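Local coordinates for protein acetyl xylan esterase (Paenibacillus sp. R4, PDB 6AGQ) that probably removes acetyl groups from acetylated xylan, as a cold-active esterase of the alpha/beta-hydrolase superfamily, at residues G72-P77 / E172-S177; A114-D119 / D166-R171. All coordinates share one frame; numbering follows the deposited sequence.

Interaction 1: residues G72-P77 / E172-S177; sequences GWYVTP and EEVDAS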
loop_
_atom_site.group_PDB
_atom_site.type_symbol
_atom_site.label_atom_id
_atom_site.label_comp_id
_atom_site.label_asym_id
_atom_site.label_seq_id
_atom_site.Cartn_x
_atom_site.Cartn_y
_atom_site.Cartn_z
ATOM N N GLY A 72 27.560 7.524 -26.320
ATOM C CA GLY A 72 27.782 8.445 -25.240
ATOM C C GLY A 72 27.727 9.907 -25.630
ATOM O O GLY A 72 27.393 10.295 -26.793
ATOM N N TRP A 73 28.014 10.715 -24.615
ATOM C CA TRP A 73 28.095 12.135 -24.757
ATOM C C TRP A 73 29.436 12.513 -24.169
ATOM O O TRP A 73 29.708 12.133 -23.072
ATOM C CB TRP A 73 27.004 12.880 -23.984
ATOM C CG TRP A 73 25.580 12.720 -24.377
ATOM C CD1 TRP A 73 24.599 12.273 -23.594
ATOM C CD2 TRP A 73 24.967 13.120 -25.616
ATOM N NE1 TRP A 73 23.399 12.340 -24.249
ATOM C CE2 TRP A 73 23.597 12.835 -25.506
ATOM C CE3 TRP A 73 25.449 13.659 -26.801
ATOM C CZ2 TRP A 73 22.663 13.062 -26.571
ATOM C CZ3 TRP A 73 24.528 13.920 -27.857
ATOM C CH2 TRP A 73 23.151 13.603 -27.720
ATOM N N TYR A 74 30.209 13.306 -24.900
ATOM C CA TYR A 74 31.512 13.801 -24.478
ATOM C C TYR A 74 31.399 15.320 -24.523
ATOM O O TYR A 74 30.944 15.869 -25.501
ATOM C CB TYR A 74 32.610 13.334 -25.439
ATOM C CG TYR A 74 33.992 13.900 -25.143
ATOM C CD1 TYR A 74 34.645 13.571 -23.949
ATOM C CD2 TYR A 74 34.667 14.661 -26.064
ATOM C CE1 TYR A 74 35.891 14.044 -23.636
ATOM C CE2 TYR A 74 35.957 15.159 -25.773
ATOM C CZ TYR A 74 36.551 14.849 -24.550
ATOM O OH TYR A 74 37.802 15.312 -24.218
ATOM N N VAL A 75 31.735 15.968 -23.438
ATOM C CA VAL A 75 31.516 17.404 -23.228
ATOM C C VAL A 75 32.837 18.014 -22.759
ATOM O O VAL A 75 33.544 17.441 -21.851
ATOM C CB VAL A 75 30.400 17.647 -22.169
ATOM C CG1 VAL A 75 30.218 19.094 -21.912
ATOM C CG2 VAL A 75 29.054 17.076 -22.621
ATOM N N THR A 76 33.203 19.141 -23.369
ATOM C CA THR A 76 34.376 19.951 -22.903
ATOM C C THR A 76 34.065 21.453 -22.867
ATOM O O THR A 76 33.162 21.927 -23.606
ATOM C CB THR A 76 35.642 19.769 -23.785
ATOM O OG1 THR A 76 35.523 20.548 -24.958
ATOM C CG2 THR A 76 35.822 18.357 -24.199
ATOM N N PRO A 77 34.801 22.209 -22.017
ATOM C CA PRO A 77 34.719 23.662 -22.138
ATOM C C PRO A 77 34.984 24.095 -23.593
ATOM O O PRO A 77 35.812 23.481 -24.258
ATOM C CB PRO A 77 35.842 24.158 -21.249
ATOM C CG PRO A 77 36.275 22.994 -20.409
ATOM C CD PRO A 77 35.963 21.789 -21.208
ATOM N N GLU A 172 43.144 14.050 -27.408
ATOM C CA GLU A 172 44.442 14.704 -27.247
ATOM C C GLU A 172 44.430 15.791 -26.166
ATOM O O GLU A 172 45.406 15.958 -25.459
ATOM C CB GLU A 172 44.956 15.223 -28.592
ATOM C CG GLU A 172 45.285 14.066 -29.552
ATOM C CD GLU A 172 46.530 13.221 -29.183
ATOM O OE1 GLU A 172 47.418 13.660 -28.379
ATOM O OE2 GLU A 172 46.615 12.088 -29.736
ATOM N N GLU A 173 43.299 16.466 -25.999
ATOM C CA GLU A 173 43.140 17.475 -24.950
ATOM C C GLU A 173 43.122 16.916 -23.515
ATOM O O GLU A 173 43.364 17.670 -22.565
ATOM C CB GLU A 173 41.888 18.345 -25.205
ATOM C CG GLU A 173 40.536 17.634 -25.072
ATOM C CD GLU A 173 40.032 16.908 -26.353
ATOM O OE1 GLU A 173 40.848 16.719 -27.342
ATOM O OE2 GLU A 173 38.816 16.497 -26.358
ATOM N N VAL A 174 42.835 15.610 -23.362
ATOM C CA VAL A 174 42.694 15.029 -22.038
ATOM C C VAL A 174 44.046 14.727 -21.385
ATOM O O VAL A 174 44.975 14.260 -22.035
ATOM C CB VAL A 174 41.761 13.796 -22.074
ATOM C CG1 VAL A 174 41.895 12.965 -20.821
ATOM C CG2 VAL A 174 40.305 14.287 -22.226
ATOM N N ASP A 175 44.161 15.074 -20.105
ATOM C CA ASP A 175 45.278 14.646 -19.198
ATOM C C ASP A 175 44.914 13.275 -18.553
ATOM O O ASP A 175 44.045 13.192 -17.655
ATOM C CB ASP A 175 45.438 15.692 -18.098
ATOM C CG ASP A 175 46.666 15.483 -17.219
ATOM O OD1 ASP A 175 47.270 14.374 -17.215
ATOM O OD2 ASP A 175 47.019 16.472 -16.526
ATOM N N ALA A 176 45.605 12.232 -19.006
ATOM C CA ALA A 176 45.353 10.855 -18.613
ATOM C C ALA A 176 45.781 10.574 -17.149
ATOM O O ALA A 176 45.283 9.630 -16.515
ATOM C CB ALA A 176 46.069 9.902 -19.596
ATOM N N SER A 177 46.609 11.440 -16.577
ATOM C CA SER A 177 46.877 11.352 -15.129
ATOM C C SER A 177 45.813 12.068 -14.231
ATOM O O SER A 177 45.951 12.109 -13.001
ATOM C CB SER A 177 48.318 11.839 -14.851
ATOM O OG SER A 177 48.388 13.255 -14.972
#

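Interaction 2: residues A114-D119 / D166-R171; sequences AALAID and DFVCSR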
loop_
_atom_site.group_PDB
_atom_site.type_symbol
_atom_site.label_atom_id
_atom_site.label_comp_id
_atom_site.label_asym_id
_atom_site.label_seq_id
_atom_site.Cartn_x
_atom_site.Cartn_y
_atom_site.Cartn_z
ATOM N N ALA A 114 36.792 17.942 -18.917
ATOM C CA ALA A 114 36.042 17.160 -19.868
ATOM C C ALA A 114 35.172 16.172 -19.120
ATOM O O ALA A 114 35.456 15.846 -17.983
ATOM C CB ALA A 114 36.991 16.425 -20.778
ATOM N N ALA A 115 34.113 15.669 -19.755
ATOM C CA ALA A 115 33.336 14.625 -19.147
ATOM C C ALA A 115 32.725 13.710 -20.189
ATOM O O ALA A 115 32.275 14.165 -21.265
ATOM C CB ALA A 115 32.252 15.224 -18.228
ATOM N N LEU A 116 32.629 12.436 -19.842
ATOM C CA LEU A 116 32.008 11.435 -20.737
ATOM C C LEU A 116 30.953 10.683 -19.948
ATOM O O LEU A 116 31.240 10.162 -18.857
ATOM C CB LEU A 116 33.076 10.447 -21.280
ATOM C CG LEU A 116 32.584 9.166 -21.995
ATOM C CD1 LEU A 116 32.084 9.453 -23.402
ATOM C CD2 LEU A 116 33.769 8.208 -22.018
ATOM N N ALA A 117 29.757 10.583 -20.522
ATOM C CA ALA A 117 28.760 9.664 -20.055
ATOM C C ALA A 117 28.426 8.620 -21.104
ATOM O O ALA A 117 28.174 8.969 -22.222
ATOM C CB ALA A 117 27.501 10.437 -19.701
ATOM N N ILE A 118 28.299 7.366 -20.718
ATOM C CA ILE A 118 28.015 6.269 -21.642
ATOM C C ILE A 118 26.759 5.451 -21.282
ATOM O O ILE A 118 26.374 5.389 -20.140
ATOM C CB ILE A 118 29.220 5.267 -21.691
ATOM C CG1 ILE A 118 29.474 4.624 -20.329
ATOM C CG2 ILE A 118 30.500 5.975 -22.167
ATOM C CD1 ILE A 118 30.509 3.533 -20.395
ATOM N N ASP A 119 26.105 4.894 -22.285
ATOM C CA ASP A 119 25.118 3.825 -22.125
ATOM C C ASP A 119 25.755 2.491 -21.646
ATOM O O ASP A 119 26.804 2.118 -22.100
ATOM C CB ASP A 119 24.505 3.501 -23.441
ATOM C CG ASP A 119 23.512 4.579 -23.994
ATOM O OD1 ASP A 119 22.985 5.469 -23.252
ATOM O OD2 ASP A 119 23.232 4.445 -25.218
ATOM N N ASP A 166 39.827 4.091 -22.297
ATOM C CA ASP A 166 40.572 4.107 -23.604
ATOM C C ASP A 166 40.068 5.269 -24.467
ATOM O O ASP A 166 40.849 5.917 -25.132
ATOM C CB ASP A 166 40.394 2.807 -24.495
ATOM C CG ASP A 166 40.902 1.478 -23.832
ATOM O OD1 ASP A 166 41.628 1.520 -22.828
ATOM O OD2 ASP A 166 40.566 0.362 -24.353
ATOM N N PHE A 167 38.759 5.483 -24.514
ATOM C CA PHE A 167 38.234 6.617 -25.300
ATOM C C PHE A 167 38.726 7.958 -24.752
ATOM O O PHE A 167 39.276 8.771 -25.530
ATOM C CB PHE A 167 36.720 6.664 -25.385
ATOM C CG PHE A 167 36.195 7.898 -26.102
ATOM C CD1 PHE A 167 36.179 7.960 -27.490
ATOM C CD2 PHE A 167 35.755 9.036 -25.366
ATOM C CE1 PHE A 167 35.728 9.116 -28.134
ATOM C CE2 PHE A 167 35.282 10.183 -25.995
ATOM C CZ PHE A 167 35.261 10.230 -27.384
ATOM N N VAL A 168 38.549 8.222 -23.457
ATOM C CA VAL A 168 38.974 9.520 -22.984
ATOM C C VAL A 168 40.476 9.695 -23.131
ATOM O O VAL A 168 40.917 10.813 -23.430
ATOM C CB VAL A 168 38.469 9.930 -21.572
ATOM C CG1 VAL A 168 36.954 10.006 -21.575
ATOM C CG2 VAL A 168 39.001 9.075 -20.426
ATOM N N CYS A 169 41.260 8.629 -22.935
ATOM C CA CYS A 169 42.737 8.734 -23.088
ATOM C C CYS A 169 43.185 8.960 -24.542
ATOM O O CYS A 169 44.183 9.619 -24.795
ATOM C CB CYS A 169 43.444 7.519 -22.524
ATOM S SG CYS A 169 43.351 7.536 -20.736
ATOM N N SER A 170 42.414 8.441 -25.486
ATOM C CA SER A 170 42.608 8.821 -26.901
ATOM C C SER A 170 42.305 10.293 -27.272
ATOM O O SER A 170 42.704 10.721 -28.365
ATOM C CB SER A 170 41.778 7.918 -27.805
ATOM O OG SER A 170 40.421 8.355 -27.812
ATOM N N ARG A 171 41.615 11.071 -26.427
ATOM C CA ARG A 171 41.394 12.508 -26.731
ATOM C C ARG A 171 42.677 13.266 -26.452
ATOM O O ARG A 171 43.260 13.140 -25.392
ATOM C CB ARG A 171 40.228 13.120 -25.930
ATOM C CG ARG A 171 38.893 12.365 -26.023
ATOM C CD ARG A 171 38.338 12.308 -27.454
ATOM N NE ARG A 171 38.761 11.110 -28.182
ATOM C CZ ARG A 171 38.597 10.877 -29.487
ATOM N NH1 ARG A 171 37.994 11.741 -30.266
ATOM N NH2 ARG A 171 39.003 9.724 -30.004
#

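Interaction 1: residues G72-P77 / E172-S177
Tyr74 reaches out from strand 69-77 of the central alpha/beta-hydrolase sheet to meet Glu173 and Val174, where the chain leaves helix 153-170. One polar bond carries the contact. The hydroxyl OH of Tyr74 donates to OE2 of Glu173 over 2.6 Å. Glu173 OE2 lies at the edge of the tyrosine ring, in its plane, and is also 3.2 Å from Tyr74 CE2. The ring and carboxylate planes stand 48° apart, and the hydroxyl comes to OE2 from above the carboxylate plane. The glutamate chain is bent at chi2 (-86°), which turns the carboxylate so that OE2 faces the tyrosine hydroxyl.

The remaining contacts are apolar or mixed. Val174 CG2 sits beside the hydroxyl end of the ring, 3.4 Å from Tyr74 OH. The methyl CG2 of Thr76 approaches the same carboxylate oxygen more loosely, 4.1 Å from Glu173 OE2. Arg171 and Tyr58 also touch Tyr74, and Leu86 of strand 86-92 touches Glu173.

Each segment also has its own side-chain bonds. Thr76 OG1 donates to Pro77 O. Asp175 OD1 accepts from Ser177 N at 3.1 Å, an Asx turn, and also from Ser177 OG at 2.7 Å, both from one face of the carboxylate.

Interaction 2: residues A114-D119 / D166-R171
Leu116 packs its branched end against Phe167 and Val168 on helix 153-170. No hydrogen bond crosses this contact. The methyl CD2 of Leu116 touches both partners, lying 3.7 Å from Val168 CG1 and 4.0 Å from Phe167 CD2. It meets the phenyl ring obliquely. The other methyl, Leu116 CD1, lies 4.2 Å from Phe167 CE2. Both methyls lie on one side of the ring plane and Arg171 NE on the other. Leu116 CB adds a contact of 3.9 Å with Val168 CG1. Its CB points toward the helix; with CG anti to the backbone N (chi1 168°), the branch then runs along the strand, which brings CD1 and CD2 to Phe167.

The next shell sits around the Phe167 ring and the helix end. The guanidinium of Arg171 lies over one face of the phenyl, with Arg171 NE 3.6 Å above the Phe167 ring plane and offset toward the rim. Its rotation is fixed by Ser170 OG, which lies in the guanidinium plane and accepts from both Arg171 NH2, at 2.9 Å, and NE, over a longer bond. Ser170 OG in turn donates to Phe167 O at 2.6 Å, tying the arginine back to the last turn of the helix.

Further out, Phe167 touches Leu40 and Val60, and Val168 packs on Val88 and Val90. Helix 153-170 thus lies against one face of the sheet, over strand 114-118 and its neighbour 86-92, with Phe167 extending the packing to strand 55-63.

The two interactions are neighbours, with centres about 6 Å apart. Strands 69-77 and 114-118 lie side by side and antiparallel in the central sheet, joined by backbone bonds such as Ala115 N to Val75 O (2.8 Å). Helix 153-170 is followed, after a short loop, by strand 174-175, and Val174 CB packs on Val168 O. Along the chain the order is 72-77, 114-119, 166-171, 172-177, so interaction 2 is nested inside the loop closed by interaction 1. Together they join the C-terminal end of the helix, and the residues after it, to two adjacent strands of the sheet: interaction 2 by apolar packing, interaction 1 chiefly by a hydrogen bond.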